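Local structure of probable benzoylformate decarboxylase (Rhodococcus jostii, 7ORX) at residues L113-A118 with P156-V161; G100-S105 with Q109-S114; S130-A135 with P139-Q144; G59-L62 with A67-V70; R16-T21 with A145-L150. The protein belongs to the thiamine diphosphate-dependent enzymes, binding thiamine diphosphate and a sodium ion in an assembly of four chains. All coordinates share one frame; numbering follows the deposited sequence.

Contact 1 (L113-A118 with P156-V161)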
# COMPACT_ATOMS: atom_id res chain seq x y z
N LEU C 113 19.04 -9.23 4.86
CA LEU C 113 18.37 -8.56 6.01
C LEU C 113 18.00 -7.09 5.70
O LEU C 113 17.81 -6.31 6.67
CB LEU C 113 19.21 -8.70 7.29
CG LEU C 113 18.98 -9.99 8.10
CD1 LEU C 113 17.50 -10.36 8.28
CD2 LEU C 113 19.72 -11.19 7.50
N SER C 114 17.86 -6.75 4.41
CA SER C 114 17.07 -5.60 3.87
C SER C 114 15.58 -5.86 4.10
O SER C 114 15.10 -6.96 3.71
CB SER C 114 17.29 -5.34 2.40
OG SER C 114 18.49 -4.65 2.20
N ASN C 115 14.90 -4.87 4.70
CA ASN C 115 13.43 -4.70 4.74
C ASN C 115 13.06 -3.87 3.48
O ASN C 115 13.41 -2.69 3.43
CB ASN C 115 13.04 -4.13 6.11
CG ASN C 115 11.55 -4.01 6.39
OD1 ASN C 115 10.71 -4.23 5.50
ND2 ASN C 115 11.22 -3.63 7.62
N VAL C 116 12.47 -4.50 2.47
CA VAL C 116 12.09 -3.86 1.17
C VAL C 116 10.69 -3.22 1.35
O VAL C 116 9.74 -4.01 1.54
CB VAL C 116 12.13 -4.86 -0.00
CG1 VAL C 116 12.06 -4.16 -1.36
CG2 VAL C 116 13.36 -5.77 0.06
N ASP C 117 10.58 -1.88 1.33
CA ASP C 117 9.34 -1.11 1.59
C ASP C 117 8.93 -1.33 3.04
O ASP C 117 7.90 -2.02 3.28
CB ASP C 117 8.16 -1.50 0.68
CG ASP C 117 8.30 -1.14 -0.80
OD1 ASP C 117 9.40 -0.62 -1.21
OD2 ASP C 117 7.30 -1.35 -1.55
N ALA C 118 9.68 -0.79 3.99
CA ALA C 118 9.46 -1.04 5.43
C ALA C 118 8.14 -0.40 5.88
O ALA C 118 7.44 -1.03 6.73
CB ALA C 118 10.65 -0.51 6.21
N PRO C 156 -0.67 1.55 17.83
CA PRO C 156 0.71 1.27 17.51
C PRO C 156 1.25 1.96 16.26
O PRO C 156 0.51 2.17 15.29
CB PRO C 156 0.71 -0.26 17.32
CG PRO C 156 -0.68 -0.57 16.85
CD PRO C 156 -1.58 0.43 17.54
N VAL C 157 2.55 2.26 16.30
CA VAL C 157 3.30 3.04 15.26
C VAL C 157 4.59 2.28 14.97
O VAL C 157 5.06 1.56 15.86
CB VAL C 157 3.57 4.46 15.79
CG1 VAL C 157 2.28 5.10 16.23
CG2 VAL C 157 4.49 4.43 16.99
N TYR C 158 5.15 2.41 13.78
CA TYR C 158 6.35 1.65 13.38
C TYR C 158 7.35 2.61 12.74
O TYR C 158 6.95 3.41 11.95
CB TYR C 158 5.96 0.59 12.37
CG TYR C 158 7.06 -0.31 11.86
CD1 TYR C 158 7.52 -1.39 12.59
CD2 TYR C 158 7.54 -0.15 10.58
CE1 TYR C 158 8.49 -2.25 12.08
CE2 TYR C 158 8.50 -1.00 10.05
CZ TYR C 158 8.96 -2.07 10.80
OH TYR C 158 9.91 -2.89 10.25
N VAL C 159 8.62 2.48 13.10
CA VAL C 159 9.72 3.32 12.60
C VAL C 159 10.85 2.36 12.24
O VAL C 159 11.31 1.67 13.15
CB VAL C 159 10.16 4.33 13.67
CG1 VAL C 159 11.33 5.12 13.16
CG2 VAL C 159 9.03 5.23 14.10
N SER C 160 11.29 2.33 10.98
CA SER C 160 12.42 1.47 10.53
C SER C 160 13.64 2.37 10.43
O SER C 160 13.53 3.30 9.72
CB SER C 160 12.08 0.78 9.20
OG SER C 160 13.23 0.32 8.50
N VAL C 161 14.73 2.09 11.15
CA VAL C 161 15.94 2.97 11.16
C VAL C 161 17.15 2.17 10.67
O VAL C 161 17.50 1.14 11.27
CB VAL C 161 16.20 3.57 12.55
CG1 VAL C 161 17.41 4.47 12.51
CG2 VAL C 161 14.96 4.24 13.12
O HOH W 1 12.98 -2.50 9.04
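N115 and Y158 bring their polar ends together from opposite directions: ND2 of N115 lies 3.0 Å from OH of Y158, at the ring edge and near the ring plane. Amide and ring planes are turned 61° apart. Both side chains place CG opposite the backbone N (chi1 -174° for N115, -179° for Y158), which sends each across the gap between loop and strand. A water donates to OG of S160 at 2.9 Å; its link to ND2 of N115 is modelled too short to be relied on. Outside the two segments, OH of Y158 is hydrogen-bonded to S78 and OG of S160 to E131. Van der Waals packing comes from A118. Its CB sits 3.5 Å from OG of S160 and 4.4 Å from CE2 of Y158, while its carbonyl O approaches that same CE2 obliquely at 3.5 Å. Y158 and S160 stand two residues apart on strand 157-162 and both face the loop; V157 and V159 point to the other side of the sheet, against helix 138-149. The strand belongs to a parallel six-stranded alpha/beta sheet of the thiamine diphosphate-binding fold, and the loop touches the second subunit through L113, V116 and D117. A buried cluster of polar groups thus joins loop and sheet, with the sure bonds of the phenol and the serine going to S78 and E131, and the methyl of A118 adding apolar packing.

Contact 2 (G100-S105 with Q109-S114)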
# COMPACT_ATOMS: atom_id res chain seq x y z
N GLY C 100 15.38 -2.40 13.29
CA GLY C 100 16.66 -2.22 12.60
C GLY C 100 16.51 -2.42 11.10
O GLY C 100 15.79 -3.31 10.64
N GLN C 101 17.22 -1.62 10.32
CA GLN C 101 17.30 -1.76 8.85
C GLN C 101 18.77 -1.82 8.48
O GLN C 101 19.62 -1.39 9.25
CB GLN C 101 16.52 -0.62 8.20
CG GLN C 101 16.77 -0.45 6.73
CD GLN C 101 16.13 -1.57 5.93
OE1 GLN C 101 16.65 -2.70 5.89
NE2 GLN C 101 15.01 -1.25 5.28
N GLN C 102 19.05 -2.38 7.32
CA GLN C 102 20.41 -2.59 6.78
C GLN C 102 21.03 -1.22 6.48
O GLN C 102 20.33 -0.20 6.53
CB GLN C 102 20.19 -3.57 5.63
CG GLN C 102 21.42 -4.10 4.93
CD GLN C 102 22.38 -4.85 5.82
OE1 GLN C 102 23.42 -4.33 6.18
NE2 GLN C 102 22.06 -6.09 6.10
N VAL C 103 22.34 -1.15 6.28
CA VAL C 103 23.02 0.14 6.00
C VAL C 103 22.29 0.85 4.86
O VAL C 103 21.96 0.21 3.88
CB VAL C 103 24.52 -0.09 5.71
CG1 VAL C 103 25.18 1.06 4.99
CG2 VAL C 103 25.27 -0.39 6.98
N ARG C 104 22.09 2.15 4.98
CA ARG C 104 21.20 2.98 4.13
C ARG C 104 21.61 2.86 2.65
O ARG C 104 20.72 2.64 1.83
CB ARG C 104 21.25 4.41 4.69
CG ARG C 104 20.19 5.31 4.11
CD ARG C 104 20.21 6.66 4.79
NE ARG C 104 19.32 6.67 5.94
CZ ARG C 104 18.00 6.88 5.90
NH1 ARG C 104 17.38 7.11 4.76
NH2 ARG C 104 17.28 6.84 7.02
N SER C 105 22.90 2.93 2.32
CA SER C 105 23.39 2.82 0.91
C SER C 105 23.09 1.43 0.28
O SER C 105 23.04 1.37 -0.95
CB SER C 105 24.85 3.21 0.75
OG SER C 105 25.67 2.69 1.78
N GLN C 109 19.94 -2.54 -3.38
CA GLN C 109 20.52 -3.80 -3.92
C GLN C 109 19.88 -5.05 -3.28
O GLN C 109 20.23 -6.15 -3.74
CB GLN C 109 22.01 -3.93 -3.61
CG GLN C 109 22.82 -2.66 -3.83
CD GLN C 109 24.23 -2.81 -3.32
OE1 GLN C 109 24.86 -3.88 -3.39
NE2 GLN C 109 24.74 -1.72 -2.75
N GLU C 110 19.03 -4.87 -2.25
CA GLU C 110 18.38 -5.91 -1.41
C GLU C 110 19.46 -6.89 -0.96
O GLU C 110 19.41 -8.08 -1.34
CB GLU C 110 17.28 -6.63 -2.18
CG GLU C 110 15.98 -5.87 -2.37
CD GLU C 110 14.98 -6.58 -3.29
OE1 GLU C 110 14.48 -7.70 -2.90
OE2 GLU C 110 14.74 -6.07 -4.43
N VAL C 111 20.44 -6.41 -0.21
CA VAL C 111 21.43 -7.27 0.48
C VAL C 111 20.69 -8.01 1.61
O VAL C 111 19.54 -7.64 1.91
CB VAL C 111 22.64 -6.47 1.01
CG1 VAL C 111 23.37 -5.71 -0.10
CG2 VAL C 111 22.27 -5.54 2.17
N MET C 112 21.33 -9.03 2.18
CA MET C 112 20.78 -9.90 3.25
C MET C 112 20.28 -9.02 4.41
O MET C 112 21.02 -8.13 4.80
CB MET C 112 21.89 -10.88 3.69
CG MET C 112 21.48 -12.01 4.61
SD MET C 112 20.34 -13.23 3.93
CE MET C 112 20.49 -14.49 5.18
N LEU C 113 19.04 -9.23 4.86
CA LEU C 113 18.37 -8.56 6.01
C LEU C 113 18.00 -7.09 5.70
O LEU C 113 17.81 -6.31 6.67
CB LEU C 113 19.21 -8.70 7.29
CG LEU C 113 18.98 -9.99 8.10
CD1 LEU C 113 17.50 -10.36 8.28
CD2 LEU C 113 19.72 -11.19 7.50
N SER C 114 17.86 -6.75 4.41
CA SER C 114 17.07 -5.60 3.87
C SER C 114 15.58 -5.86 4.10
O SER C 114 15.10 -6.96 3.71
CB SER C 114 17.29 -5.34 2.40
OG SER C 114 18.49 -4.65 2.20
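OE1 of Q101 accepts from the backbone N of Q102 at 2.8 Å while resting 3.6 Å from CA of S114. The N-H points nearly straight at it (160°), in the carbonyl plane and on a lone pair. A bend in the side chain (chi2 72°) carries the amide back over its own backbone, and NE2 of Q101 is held in turn by E131 and the carbonyl of N115, which fixes the amide's rotation. Q102 crosses to the other segment: its NE2 makes a weak, strongly bent bond to O of M112 at 2.6 Å. Its CG packs on CG2 of V111, the two side chains meeting at about a right angle. V111 to S114 form a type II beta turn, closed by N of S114 to O of V111 at 3.1 Å, with L113 at the positive-phi position. The turn lies in the loop that follows strand 95-101 of the thiamine diphosphate-binding fold and brings the side chain of L113 to about 5 Å from a bound thiamine diphosphate. S403 of the second subunit packs on L113, and H284 of the same subunit on Q102. CB of Q102 touches O of L113 at 3.8 Å and OG of S114 at 4.0 Å.

Contact 3 (S130-A135 with P139-Q144)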
# COMPACT_ATOMS: atom_id res chain seq x y z
N SER C 130 6.95 5.06 9.38
CA SER C 130 7.98 5.88 8.69
C SER C 130 9.25 5.08 8.53
O SER C 130 9.63 4.45 9.50
CB SER C 130 8.24 7.14 9.44
OG SER C 130 9.10 7.99 8.68
N GLU C 131 9.88 5.12 7.36
CA GLU C 131 11.35 4.95 7.25
C GLU C 131 11.93 6.35 7.04
O GLU C 131 11.87 6.83 5.92
CB GLU C 131 11.72 3.94 6.14
CG GLU C 131 13.23 3.59 6.10
CD GLU C 131 13.67 2.34 5.33
OE1 GLU C 131 13.89 1.25 5.96
OE2 GLU C 131 13.88 2.46 4.09
N PRO C 132 12.50 7.05 8.06
CA PRO C 132 12.97 8.42 7.85
C PRO C 132 13.85 8.54 6.60
O PRO C 132 14.56 7.59 6.27
CB PRO C 132 13.80 8.76 9.09
CG PRO C 132 13.32 7.76 10.14
CD PRO C 132 12.85 6.54 9.38
N THR C 133 13.78 9.67 5.91
CA THR C 133 14.48 9.84 4.61
C THR C 133 15.99 10.07 4.81
O THR C 133 16.72 9.99 3.81
CB THR C 133 13.81 10.97 3.83
OG1 THR C 133 13.85 12.13 4.67
CG2 THR C 133 12.40 10.57 3.45
N CYS C 134 16.44 10.34 6.04
CA CYS C 134 17.87 10.50 6.38
C CYS C 134 18.09 10.31 7.88
O CYS C 134 17.17 10.46 8.63
CB CYS C 134 18.36 11.89 5.97
SG CYS C 134 17.26 13.20 6.59
N ALA C 135 19.33 10.08 8.28
CA ALA C 135 19.75 9.96 9.69
C ALA C 135 19.27 11.18 10.49
O ALA C 135 18.78 11.01 11.58
CB ALA C 135 21.25 9.78 9.73
N PRO C 139 15.56 11.39 15.10
CA PRO C 139 14.96 11.86 16.35
C PRO C 139 13.55 12.43 16.19
O PRO C 139 12.70 12.07 16.93
CB PRO C 139 15.96 12.92 16.83
CG PRO C 139 17.27 12.45 16.25
CD PRO C 139 16.88 11.97 14.87
N ARG C 140 13.29 13.27 15.21
CA ARG C 140 11.93 13.91 15.11
C ARG C 140 10.92 12.84 14.68
O ARG C 140 9.80 12.85 15.19
CB ARG C 140 11.97 15.13 14.17
CG ARG C 140 10.67 15.92 14.11
CD ARG C 140 10.46 16.61 12.74
NE ARG C 140 10.50 15.56 11.75
CZ ARG C 140 9.45 14.75 11.48
NH1 ARG C 140 8.26 14.97 12.02
NH2 ARG C 140 9.59 13.75 10.62
N THR C 141 11.30 11.95 13.78
CA THR C 141 10.44 10.82 13.36
C THR C 141 10.01 10.05 14.62
O THR C 141 8.84 9.70 14.74
CB THR C 141 11.13 9.93 12.33
OG1 THR C 141 11.28 10.65 11.11
CG2 THR C 141 10.35 8.67 12.04
N ILE C 142 10.91 9.79 15.56
CA ILE C 142 10.60 9.05 16.81
C ILE C 142 9.76 9.95 17.71
O ILE C 142 8.79 9.46 18.26
CB ILE C 142 11.86 8.50 17.48
CG1 ILE C 142 12.58 7.57 16.51
CG2 ILE C 142 11.51 7.77 18.77
CD1 ILE C 142 13.73 6.85 17.13
N ASN C 143 10.06 11.22 17.82
CA ASN C 143 9.16 12.15 18.56
C ASN C 143 7.75 12.06 17.99
O ASN C 143 6.80 11.89 18.78
CB ASN C 143 9.57 13.63 18.51
CG ASN C 143 8.80 14.41 19.56
OD1 ASN C 143 8.77 14.00 20.70
ND2 ASN C 143 8.15 15.49 19.19
N GLN C 144 7.60 12.17 16.67
CA GLN C 144 6.27 12.14 16.00
C GLN C 144 5.59 10.78 16.28
O GLN C 144 4.39 10.75 16.62
CB GLN C 144 6.45 12.37 14.51
CG GLN C 144 5.21 12.11 13.70
CD GLN C 144 5.30 12.63 12.28
OE1 GLN C 144 6.35 12.94 11.69
NE2 GLN C 144 4.15 12.75 11.68
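T141 presents its methyl group to S130 and P132 where the connection between strand 128-130 and helix 138-149 folds back on the helix, the first half of a beta-alpha-beta crossover that continues into the neighbouring parallel strand 157-162. The T141 rotamer decides which branch does what. With chi1 at -68°, OG1 lies beside the backbone N and bonds to the carbonyl of D137, one turn earlier in the helix, while CG2 stands opposite the backbone N and is turned to the loop. CG2 touches both loop residues, meeting CG of P132 at 3.6 Å and OG of S130 also at 3.6 Å. The proline ring comes in at a slant, and its CB and CG also rest against OG1 of T141. The S130 hydroxyl rests against the threonine methyl. Further along, CD of P139 touches the carbonyl O of A135 at 3.9 Å, near the start of the helix. R140 takes a different course. Its chain, kinked at chi3 (58°), keeps NE in a salt bridge with D137, and NH1 is shared between Q144 and the carbonyl of R310 of the fourth subunit. T133, on the loop, reaches the third subunit through a bond to O of R104 there. NH1 of R140 donates to OE1 of Q144 at 2.8 Å, with OE1 in the guanidinium plane and the donor above the amide plane.

Contact 4 (G59-L62 with A67-V70)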
# COMPACT_ATOMS: atom_id res chain seq x y z
N GLY C 59 1.04 -6.07 27.12
CA GLY C 59 0.57 -6.23 28.50
C GLY C 59 1.13 -5.13 29.38
O GLY C 59 0.40 -4.58 30.22
N TYR C 60 2.41 -4.84 29.22
CA TYR C 60 3.09 -3.82 30.04
C TYR C 60 2.37 -2.47 29.83
O TYR C 60 2.07 -1.73 30.78
CB TYR C 60 4.57 -3.76 29.67
CG TYR C 60 5.36 -2.86 30.56
CD1 TYR C 60 5.49 -1.52 30.27
CD2 TYR C 60 5.96 -3.36 31.71
CE1 TYR C 60 6.19 -0.68 31.11
CE2 TYR C 60 6.66 -2.52 32.55
CZ TYR C 60 6.80 -1.17 32.23
OH TYR C 60 7.50 -0.35 33.05
N SER C 61 2.05 -2.19 28.58
CA SER C 61 1.38 -0.95 28.18
C SER C 61 -0.03 -0.86 28.75
O SER C 61 -0.44 0.21 29.20
CB SER C 61 1.37 -0.85 26.70
OG SER C 61 0.39 0.11 26.30
N LEU C 62 -0.78 -1.94 28.71
CA LEU C 62 -2.20 -1.95 29.14
C LEU C 62 -2.29 -1.63 30.63
O LEU C 62 -3.20 -0.92 31.05
CB LEU C 62 -2.81 -3.32 28.83
CG LEU C 62 -3.11 -3.54 27.35
CD1 LEU C 62 -3.26 -5.01 27.02
CD2 LEU C 62 -4.37 -2.81 26.98
N ALA C 67 2.89 4.91 26.76
CA ALA C 67 3.54 4.45 25.51
C ALA C 67 4.67 3.51 25.88
O ALA C 67 5.20 3.69 26.95
CB ALA C 67 4.06 5.63 24.73
N THR C 68 5.03 2.53 25.04
CA THR C 68 6.04 1.50 25.39
C THR C 68 6.90 1.13 24.20
O THR C 68 6.34 0.99 23.14
CB THR C 68 5.34 0.24 25.92
OG1 THR C 68 4.63 0.67 27.07
CG2 THR C 68 6.26 -0.90 26.27
N LEU C 69 8.20 0.95 24.39
CA LEU C 69 9.14 0.84 23.25
C LEU C 69 9.40 -0.63 22.95
O LEU C 69 9.70 -1.38 23.85
CB LEU C 69 10.44 1.57 23.60
CG LEU C 69 11.48 1.67 22.49
CD1 LEU C 69 10.93 2.39 21.25
CD2 LEU C 69 12.71 2.40 23.00
N VAL C 70 9.35 -0.99 21.69
CA VAL C 70 9.70 -2.36 21.22
C VAL C 70 10.85 -2.20 20.22
O VAL C 70 10.81 -1.22 19.51
CB VAL C 70 8.47 -2.99 20.57
CG1 VAL C 70 8.79 -4.33 19.96
CG2 VAL C 70 7.31 -3.05 21.55
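Y60 and S61, successive residues of helix 50-64, both turn to T68 at the start of strand 68-73, but with different parts. Y60 offers the edge of its ring. CD1 lies 4.0 Å from OG1 of T68, which sits in the ring plane, and 4.1 Å from CG2 of the same threonine, the two side chains meeting at an oblique angle. S61 offers its CB, 3.6 Å from OG1 of T68 and 4.2 Å from CB of that residue. T68 is turned (chi1 -61°) with OG1 beside its backbone N and CG2 opposite it; the hydroxyl therefore faces the serine and the ring edge, while the methyl reaches the ring alone. This packing joins the helix of a beta-alpha-beta crossover to its second strand: strand 43-46, helix 50-64 and strand 68-73 run in series, and the two parallel strands lie on either side of strand 22-25 in the sheet. The hydroxyls of S61 and T68 each make a weak hydrogen bond to the carbonyl of E66, in the short link between helix and strand. S61 holds its OG opposite the backbone N (chi1 162°), turning the hydroxyl toward the E66 carbonyl and leaving CB as the side-chain atom nearest the threonine. F24 of strand 22-25 meets the Y60 ring at about 60° between planes and also touches T68, and L95 of strand 95-101 packs on S61.

Contact 5 (R16-T21 with A145-L150)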
# COMPACT_ATOMS: atom_id res chain seq x y z
N ARG C 16 13.92 8.85 27.32
CA ARG C 16 13.94 9.05 28.80
C ARG C 16 12.95 10.15 29.15
O ARG C 16 12.22 10.00 30.12
CB ARG C 16 15.32 9.42 29.36
CG ARG C 16 15.29 9.64 30.88
CD ARG C 16 16.57 10.06 31.60
NE ARG C 16 17.68 9.16 31.33
CZ ARG C 16 18.59 9.31 30.36
NH1 ARG C 16 18.57 10.36 29.56
NH2 ARG C 16 19.56 8.42 30.21
N ALA C 17 12.97 11.25 28.39
CA ALA C 17 12.12 12.44 28.59
C ALA C 17 10.65 12.02 28.57
O ALA C 17 9.87 12.57 29.35
CB ALA C 17 12.42 13.42 27.50
N ARG C 18 10.31 11.02 27.75
CA ARG C 18 8.93 10.52 27.50
C ARG C 18 8.57 9.27 28.33
O ARG C 18 7.54 8.66 28.07
CB ARG C 18 8.80 10.19 26.01
CG ARG C 18 8.91 11.37 25.05
CD ARG C 18 7.89 12.51 25.24
NE ARG C 18 8.06 13.45 24.12
CZ ARG C 18 8.83 14.51 24.14
NH1 ARG C 18 9.46 14.86 25.23
NH2 ARG C 18 8.97 15.25 23.06
N GLY C 19 9.42 8.86 29.28
CA GLY C 19 9.16 7.71 30.16
C GLY C 19 9.37 6.35 29.51
O GLY C 19 9.08 5.40 30.20
N LEU C 20 9.87 6.24 28.27
CA LEU C 20 10.11 4.93 27.57
C LEU C 20 11.47 4.34 27.95
O LEU C 20 12.26 4.03 27.03
CB LEU C 20 10.06 5.09 26.05
CG LEU C 20 8.66 5.12 25.44
CD1 LEU C 20 7.94 6.40 25.84
CD2 LEU C 20 8.76 5.06 23.92
N THR C 21 11.68 4.07 29.24
CA THR C 21 12.94 3.53 29.79
C THR C 21 12.91 2.00 29.90
O THR C 21 13.93 1.44 30.31
CB THR C 21 13.20 4.19 31.14
OG1 THR C 21 11.96 4.17 31.83
CG2 THR C 21 13.67 5.61 30.99
N ALA C 145 6.34 9.68 16.12
CA ALA C 145 5.87 8.32 16.42
C ALA C 145 5.24 8.29 17.81
O ALA C 145 4.12 7.73 17.93
CB ALA C 145 6.99 7.32 16.33
N ILE C 146 5.90 8.87 18.82
CA ILE C 146 5.42 8.74 20.23
C ILE C 146 4.15 9.58 20.37
O ILE C 146 3.19 9.06 20.91
CB ILE C 146 6.49 9.14 21.24
CG1 ILE C 146 7.63 8.13 21.22
CG2 ILE C 146 5.90 9.31 22.64
CD1 ILE C 146 8.93 8.67 21.74
N HIS C 147 4.14 10.81 19.89
CA HIS C 147 2.96 11.69 20.09
C HIS C 147 1.74 11.07 19.43
O HIS C 147 0.61 11.16 19.98
CB HIS C 147 3.21 13.06 19.47
CG HIS C 147 4.20 13.87 20.22
ND1 HIS C 147 4.10 14.07 21.58
CD2 HIS C 147 5.27 14.59 19.78
CE1 HIS C 147 5.09 14.86 21.96
NE2 HIS C 147 5.82 15.20 20.87
N THR C 148 1.97 10.56 18.22
CA THR C 148 0.96 9.89 17.36
C THR C 148 0.43 8.67 18.11
O THR C 148 -0.78 8.51 18.18
CB THR C 148 1.56 9.45 16.01
OG1 THR C 148 2.07 10.58 15.30
CG2 THR C 148 0.57 8.74 15.12
N ALA C 149 1.27 7.80 18.66
CA ALA C 149 0.81 6.62 19.42
C ALA C 149 -0.15 7.01 20.55
O ALA C 149 -1.12 6.25 20.73
CB ALA C 149 1.98 5.84 19.92
N LEU C 150 0.02 8.17 21.20
CA LEU C 150 -0.77 8.59 22.39
C LEU C 150 -1.94 9.48 22.02
O LEU C 150 -2.70 9.91 22.92
CB LEU C 150 0.14 9.33 23.37
CG LEU C 150 1.23 8.47 23.98
CD1 LEU C 150 2.37 9.30 24.52
CD2 LEU C 150 0.68 7.58 25.07
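R18 reaches past I146 to H147 on helix 138-149. Its CB is directed toward that helix, and CG, placed beside the backbone N (chi1 -66°), comes 4.3 Å from CD1 of I146. A bend at chi2 (-58°) then turns the chain toward H147, and CD leads, in an extended step, to the guanidinium. NE lies 3.9 Å from CE1 of H147. At the tip, NH2 stands 3.8 Å from NE2 of H147, with the guanidinium and imidazole planes 30° apart and each group approaching the other obliquely. The polar grip on the tip comes from outside the two segments: NH2 bonds to OD1 of N143 and the carbonyl of L177, NH1 to the carbonyl of L178. These bonds fix the guanidinium beside the histidine. R18 is the first residue past helix 7-17, which ends in a Schellman motif with G19 at positive phi as its C-prime residue, N of G19 bonding to O of R16 at 3.1 Å. The chain then runs through an inverse gamma turn centred on L20 into strand 22-25. L20 brings CD2 to within 4.2 Å of CD1 of I146, the same methyl that CG of R18 touches, so both residues touch the end of the isoleucine. H147 also packs on A309 of the fourth subunit.

Overall arrangement
Contacts 1, 2 and 4 all reach one parallel sheet: strands 68-73, 95-101 and 157-162 are consecutive in it. Helix 138-149, which packs against strand 157-162, is common to contacts 3 and 5. Contact 5 spans the longest stretch of chain and encloses contacts 2, 3 and 4; its segments alternate with those of contact 1, in which contact 3 is nested. Centres of contacts 1 and 2, and of 1 and 3, are about 11 Å apart, and these three meet around E131, Q101 and S160. Contact 4, which touches contact 5 alone, has no other chain against it; contacts 1, 2, 3 and 5 border other subunits, linking the fold to the assembly.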